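Lactaldehyde dehydrogenase (Methanocaldococcus jannaschii, PDB 3PQA) oxidises (S)-lactaldehyde to (S)-lactate with NAD, which it prefers to NADP, in the biosynthesis of coenzyme F420, and works as a homotetramer. Local coordinates at residues Glu12-Ile17 with Ile28-Arg33; Ser390-Leu395 with Val437-Leu442. All coordinates share one frame; numbering follows the deposited sequence.

Contact 1 pairs Glu12-Ile17 with Ile28-Arg33 at the start of the aldehyde dehydrogenase chain, on a two-stranded antiparallel hairpin that leads into helix 33-44. Contact 2 joins Ser390-Leu395 to Val437-Leu442, far later. The two are in series along the chain and do not touch: their centres lie about 33 Å apart and their nearest atoms about 20 Å. Contact 1 is peripheral, with its centre about 23 Å from that of the chain, and away from the active site. Contact 2 lies beside the probable active site: the Leu395 side chain is about 4 Å from that of Cys275, the probable nucleophile, and the Tyr393 side chain about 3 Å from that of Ser223 in the probable NAD site.

Contact 1 (Glu12-Ile17 with Ile28-Arg33); sequences EDMDVI and IPALSR
Asp13 turns CG away from its own carbonyl carbon (chi1 -61°), and this carries its carboxylate over to the backbone of Ala30, while Met14 holds CG anti to its backbone N and bends at chi3 (63°), bringing CE beside Ile28. Asp13 OD2 accepts from Ala30 N at 2.8 Å on its anti lone pair, in a nearly straight bond (175°). The same oxygen forms a salt bridge with Arg11, its stronger partner. Ile28 O is gripped twice: Met14 N lies 2.9 Å from it and in the carbonyl plane, whereas Asp13 N, also 2.9 Å from Ile28 O, stands above that plane. Two consecutive residues thus face Ile28, a classic beta bulge at the end of the hairpin away from its turn, and Ile28 N returns a bond to Met14 O to complete the antiparallel hydrogen-bonded pair. Met14 and Ile28 leave the same face of the sheet side by side, with Met14 CE 3.6 Å from Ile28 CD1. Val16 meets Ile28 at about a right angle, its CG2 branch 3.8 Å from Ile28 CG2. Pro170 and Leu171 touch both Val16 and Ile28, and Ile174 touches Ile28, which lays the hairpin on the start of helix 171-186. Ala30 CB also packs on Asp13 CB at 3.8 Å. The carboxylate therefore ties the chain leaving strand 24-28 back to the bulge, and its pairing with Arg11 probably keeps it ionised and a strong acceptor for Ala30 N.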
loop_
_atom_site.group_PDB
_atom_site.type_symbol
_atom_site.label_atom_id
_atom_site.label_comp_id
_atom_site.label_asym_id
_atom_site.label_seq_id
_atom_site.Cartn_x
_atom_site.Cartn_y
_atom_site.Cartn_z
ATOM N N GLU B 12 -1.478 -46.930 -18.364
ATOM C CA GLU B 12 -0.379 -47.222 -17.461
ATOM C C GLU B 12 0.910 -47.201 -18.290
ATOM O O GLU B 12 1.407 -48.249 -18.716
ATOM C CB GLU B 12 -0.618 -48.561 -16.741
ATOM C CG GLU B 12 -1.825 -48.535 -15.783
ATOM C CD GLU B 12 -2.066 -49.853 -15.042
ATOM O OE1 GLU B 12 -1.721 -50.932 -15.571
ATOM O OE2 GLU B 12 -2.635 -49.809 -13.925
ATOM N N ASP B 13 1.418 -45.987 -18.533
ATOM C CA ASP B 13 2.562 -45.746 -19.425
ATOM C C ASP B 13 3.906 -45.632 -18.725
ATOM O O ASP B 13 4.911 -46.098 -19.239
ATOM C CB ASP B 13 2.392 -44.438 -20.205
ATOM C CG ASP B 13 1.169 -44.417 -21.085
ATOM O OD1 ASP B 13 0.837 -45.447 -21.723
ATOM O OD2 ASP B 13 0.557 -43.335 -21.162
ATOM N N MET B 14 3.929 -44.968 -17.574
ATOM C CA MET B 14 5.182 -44.521 -16.982
ATOM C C MET B 14 5.293 -45.017 -15.548
ATOM O O MET B 14 4.364 -44.844 -14.753
ATOM C CB MET B 14 5.239 -42.987 -17.034
ATOM C CG MET B 14 6.610 -42.339 -16.816
ATOM S SD MET B 14 6.511 -40.502 -16.847
ATOM C CE MET B 14 5.455 -40.224 -15.432
ATOM N N ASP B 15 6.433 -45.629 -15.220
ATOM C CA ASP B 15 6.691 -46.138 -13.877
ATOM C C ASP B 15 6.819 -44.998 -12.877
ATOM O O ASP B 15 7.422 -43.967 -13.178
ATOM C CB ASP B 15 7.984 -46.955 -13.836
ATOM C CG ASP B 15 7.827 -48.346 -14.420
ATOM O OD1 ASP B 15 6.712 -48.690 -14.861
ATOM O OD2 ASP B 15 8.831 -49.092 -14.426
ATOM N N VAL B 16 6.254 -45.198 -11.695
ATOM C CA VAL B 16 6.440 -44.282 -10.569
ATOM C C VAL B 16 7.114 -45.086 -9.465
ATOM O O VAL B 16 6.593 -46.126 -9.038
ATOM C CB VAL B 16 5.104 -43.686 -10.059
ATOM C CG1 VAL B 16 5.343 -42.799 -8.831
ATOM C CG2 VAL B 16 4.381 -42.907 -11.173
ATOM N N ILE B 17 8.262 -44.595 -9.007
ATOM C CA ILE B 17 9.153 -45.364 -8.134
ATOM C C ILE B 17 9.112 -44.897 -6.680
ATOM O O ILE B 17 9.021 -43.694 -6.403
ATOM C CB ILE B 17 10.624 -45.306 -8.658
ATOM C CG1 ILE B 17 10.703 -45.698 -10.143
ATOM C CG2 ILE B 17 11.558 -46.190 -7.830
ATOM C CD1 ILE B 17 10.263 -47.119 -10.461
ATOM N N ILE B 28 1.464 -44.613 -14.467
ATOM C CA ILE B 28 0.540 -43.523 -14.738
ATOM C C ILE B 28 0.605 -43.116 -16.213
ATOM O O ILE B 28 1.515 -43.545 -16.938
ATOM C CB ILE B 28 0.827 -42.312 -13.806
ATOM C CG1 ILE B 28 2.182 -41.677 -14.135
ATOM C CG2 ILE B 28 0.742 -42.737 -12.341
ATOM C CD1 ILE B 28 2.423 -40.354 -13.434
ATOM N N PRO B 29 -0.365 -42.297 -16.674
ATOM C CA PRO B 29 -0.324 -41.896 -18.081
ATOM C C PRO B 29 0.856 -40.978 -18.424
ATOM O O PRO B 29 1.271 -40.140 -17.613
ATOM C CB PRO B 29 -1.657 -41.159 -18.277
ATOM C CG PRO B 29 -2.519 -41.580 -17.106
ATOM C CD PRO B 29 -1.558 -41.766 -15.986
ATOM N N ALA B 30 1.401 -41.162 -19.622
ATOM C CA ALA B 30 2.362 -40.215 -20.170
ATOM C C ALA B 30 1.810 -39.679 -21.474
ATOM O O ALA B 30 1.709 -40.393 -22.475
ATOM C CB ALA B 30 3.726 -40.843 -20.364
ATOM N N LEU B 31 1.441 -38.406 -21.453
ATOM C CA LEU B 31 0.841 -37.746 -22.594
ATOM C C LEU B 31 1.862 -37.504 -23.694
ATOM O O LEU B 31 3.018 -37.183 -23.428
ATOM C CB LEU B 31 0.219 -36.416 -22.154
ATOM C CG LEU B 31 -1.160 -36.432 -21.499
ATOM C CD1 LEU B 31 -1.209 -37.309 -20.253
ATOM C CD2 LEU B 31 -1.545 -35.006 -21.151
ATOM N N SER B 32 1.432 -37.690 -24.936
ATOM C CA SER B 32 2.229 -37.306 -26.087
ATOM C C SER B 32 2.189 -35.790 -26.255
ATOM O O SER B 32 1.328 -35.117 -25.667
ATOM C CB SER B 32 1.653 -37.955 -27.341
ATOM O OG SER B 32 0.365 -37.427 -27.600
ATOM N N ARG B 33 3.105 -35.251 -27.062
ATOM C CA ARG B 33 3.092 -33.824 -27.385
ATOM C C ARG B 33 1.742 -33.427 -27.980
ATOM O O ARG B 33 1.216 -32.351 -27.678
ATOM C CB ARG B 33 4.226 -33.449 -28.352
ATOM C CG ARG B 33 4.255 -31.950 -28.692
ATOM C CD ARG B 33 5.490 -31.525 -29.498
ATOM N NE ARG B 33 6.750 -31.870 -28.840
ATOM C CZ ARG B 33 7.401 -31.109 -27.964
ATOM N NH1 ARG B 33 6.931 -29.915 -27.593
ATOM N NH2 ARG B 33 8.539 -31.552 -27.452
#

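Contact 2 (Ser390-Leu395 with Val437-Leu442); sequences STEYGL and VKKSGL
Ser440 OG is held by two backbone groups: Gly394 N lies 2.8 Å from it in an almost straight bond (176°), and the carbonyl of Gly243 hydrogen-bonds it as well. Since OG accepts from Gly394, its own proton is left for Gly243. The hydroxyl reaches this place because it stands anti to its own carbonyl carbon (chi1 -68°); there it also sits at the edge of the Tyr393 ring, near the ring plane, 3.3 Å from Tyr393 CB. Leu395 CB packs against Ser440 CB at 3.9 Å. Two bonds between backbones flank the serine. Lys439 N gives to Glu392 O at 3.0 Å, in the carbonyl plane, and Val437 N gives to Gly394 O at 2.9 Å from above the plane of the Gly394 carbonyl. Lys438 runs extended alongside the other segment: its CD lies 3.3 Å from Tyr393 O, and a water bridges that oxygen to Lys438 NZ, which forms its salt bridge with Glu415. Glu392 and Lys439 lie side by side, but Glu392 OE2 and Lys439 NZ stay 4.1 Å apart, beyond a salt bridge; Lys439 NZ pairs with Glu227 instead. Lys439 and Val437 also pack on Phe235 and Asn456, respectively, of a neighbouring subunit. Within Ser390-Leu395, Thr391 OG1 accepts from Tyr393 N, making an ST turn before the glycine. The contact holds together loops that lead into strands 396-400 and 441-442 of the two mixed sheets of the aldehyde dehydrogenase fold, with Tyr393 beside Ser223 of the probable NAD site and Leu395 touching Cys275, the probable catalytic nucleophile.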
loop_
_atom_site.group_PDB
_atom_site.type_symbol
_atom_site.label_atom_id
_atom_site.label_comp_id
_atom_site.label_asym_id
_atom_site.label_seq_id
_atom_site.Cartn_x
_atom_site.Cartn_y
_atom_site.Cartn_z
ATOM N N SER B 390 30.298 -15.383 -4.707
ATOM C CA SER B 390 31.150 -15.837 -5.805
ATOM C C SER B 390 30.517 -16.846 -6.780
ATOM O O SER B 390 31.187 -17.307 -7.722
ATOM C CB SER B 390 32.467 -16.392 -5.248
ATOM O OG SER B 390 32.237 -17.606 -4.563
ATOM N N THR B 391 29.247 -17.198 -6.564
ATOM C CA THR B 391 28.580 -18.181 -7.421
ATOM C C THR B 391 27.715 -17.487 -8.460
ATOM O O THR B 391 27.494 -16.280 -8.394
ATOM C CB THR B 391 27.693 -19.201 -6.637
ATOM O OG1 THR B 391 26.443 -18.588 -6.272
ATOM C CG2 THR B 391 28.403 -19.722 -5.394
ATOM N N GLU B 392 27.222 -18.273 -9.411
ATOM C CA GLU B 392 26.315 -17.794 -10.430
ATOM C C GLU B 392 24.888 -17.671 -9.894
ATOM O O GLU B 392 24.007 -17.175 -10.589
ATOM C CB GLU B 392 26.344 -18.742 -11.635
ATOM C CG GLU B 392 27.614 -18.621 -12.479
ATOM C CD GLU B 392 27.408 -19.114 -13.898
ATOM O OE1 GLU B 392 26.876 -20.237 -14.064
ATOM O OE2 GLU B 392 27.772 -18.375 -14.848
ATOM N N TYR B 393 24.673 -18.127 -8.662
ATOM C CA TYR B 393 23.334 -18.193 -8.065
ATOM C C TYR B 393 23.121 -17.069 -7.055
ATOM O O TYR B 393 24.051 -16.335 -6.712
ATOM C CB TYR B 393 23.126 -19.543 -7.379
ATOM C CG TYR B 393 23.402 -20.723 -8.275
ATOM C CD1 TYR B 393 22.542 -21.039 -9.324
ATOM C CD2 TYR B 393 24.535 -21.522 -8.078
ATOM C CE1 TYR B 393 22.808 -22.133 -10.171
ATOM C CE2 TYR B 393 24.795 -22.622 -8.902
ATOM C CZ TYR B 393 23.933 -22.911 -9.943
ATOM O OH TYR B 393 24.206 -23.994 -10.757
ATOM N N GLY B 394 21.888 -16.938 -6.574
ATOM C CA GLY B 394 21.580 -15.914 -5.599
ATOM C C GLY B 394 20.208 -16.091 -4.981
ATOM O O GLY B 394 19.390 -15.163 -4.994
ATOM N N LEU B 395 19.944 -17.289 -4.467
ATOM C CA LEU B 395 18.665 -17.564 -3.806
ATOM C C LEU B 395 18.653 -17.101 -2.334
ATOM O O LEU B 395 18.260 -15.968 -2.059
ATOM C CB LEU B 395 18.285 -19.044 -3.952
ATOM C CG LEU B 395 16.850 -19.391 -3.547
ATOM C CD1 LEU B 395 15.839 -18.398 -4.149
ATOM C CD2 LEU B 395 16.512 -20.805 -3.956
ATOM N N VAL B 437 17.803 -13.994 -7.112
ATOM C CA VAL B 437 18.431 -13.119 -8.102
ATOM C C VAL B 437 19.515 -13.908 -8.829
ATOM O O VAL B 437 19.648 -15.122 -8.604
ATOM C CB VAL B 437 18.965 -11.813 -7.455
ATOM C CG1 VAL B 437 17.802 -11.035 -6.841
ATOM C CG2 VAL B 437 20.048 -12.103 -6.381
ATOM N N LYS B 438 20.269 -13.248 -9.703
ATOM C CA LYS B 438 21.258 -13.939 -10.534
ATOM C C LYS B 438 20.583 -15.110 -11.263
ATOM O O LYS B 438 19.460 -14.935 -11.776
ATOM C CB LYS B 438 22.487 -14.349 -9.704
ATOM C CG LYS B 438 23.216 -13.150 -9.139
ATOM C CD LYS B 438 24.518 -13.566 -8.477
ATOM C CE LYS B 438 25.219 -12.389 -7.873
ATOM N NZ LYS B 438 26.479 -12.874 -7.233
ATOM N N LYS B 439 21.221 -16.281 -11.312
ATOM C CA LYS B 439 20.635 -17.425 -12.005
ATOM C C LYS B 439 19.617 -18.196 -11.176
ATOM O O LYS B 439 19.221 -19.286 -11.548
ATOM C CB LYS B 439 21.729 -18.381 -12.519
ATOM C CG LYS B 439 22.604 -17.788 -13.599
ATOM C CD LYS B 439 21.880 -17.685 -14.926
ATOM C CE LYS B 439 22.801 -17.147 -16.022
ATOM N NZ LYS B 439 23.940 -18.063 -16.285
ATOM N N SER B 440 19.183 -17.646 -10.044
ATOM C CA SER B 440 18.304 -18.415 -9.183
ATOM C C SER B 440 16.822 -18.121 -9.363
ATOM O O SER B 440 15.984 -18.758 -8.704
ATOM C CB SER B 440 18.679 -18.189 -7.714
ATOM O OG SER B 440 19.941 -18.771 -7.453
ATOM N N GLY B 441 16.482 -17.133 -10.177
ATOM C CA GLY B 441 15.058 -16.870 -10.392
ATOM C C GLY B 441 14.651 -15.652 -11.172
ATOM O O GLY B 441 15.476 -14.801 -11.544
ATOM N N LEU B 442 13.347 -15.603 -11.426
ATOM C CA LEU B 442 12.655 -14.404 -11.908
ATOM C C LEU B 442 11.334 -14.369 -11.181
ATOM O O LEU B 442 10.655 -15.396 -11.090
ATOM C CB LEU B 442 12.390 -14.479 -13.408
ATOM C CG LEU B 442 13.598 -14.383 -14.338
ATOM C CD1 LEU B 442 13.154 -14.669 -15.771
ATOM C CD2 LEU B 442 14.284 -13.028 -14.251
HETATM O O HOH W 1 25.081 -14.317 -5.210
#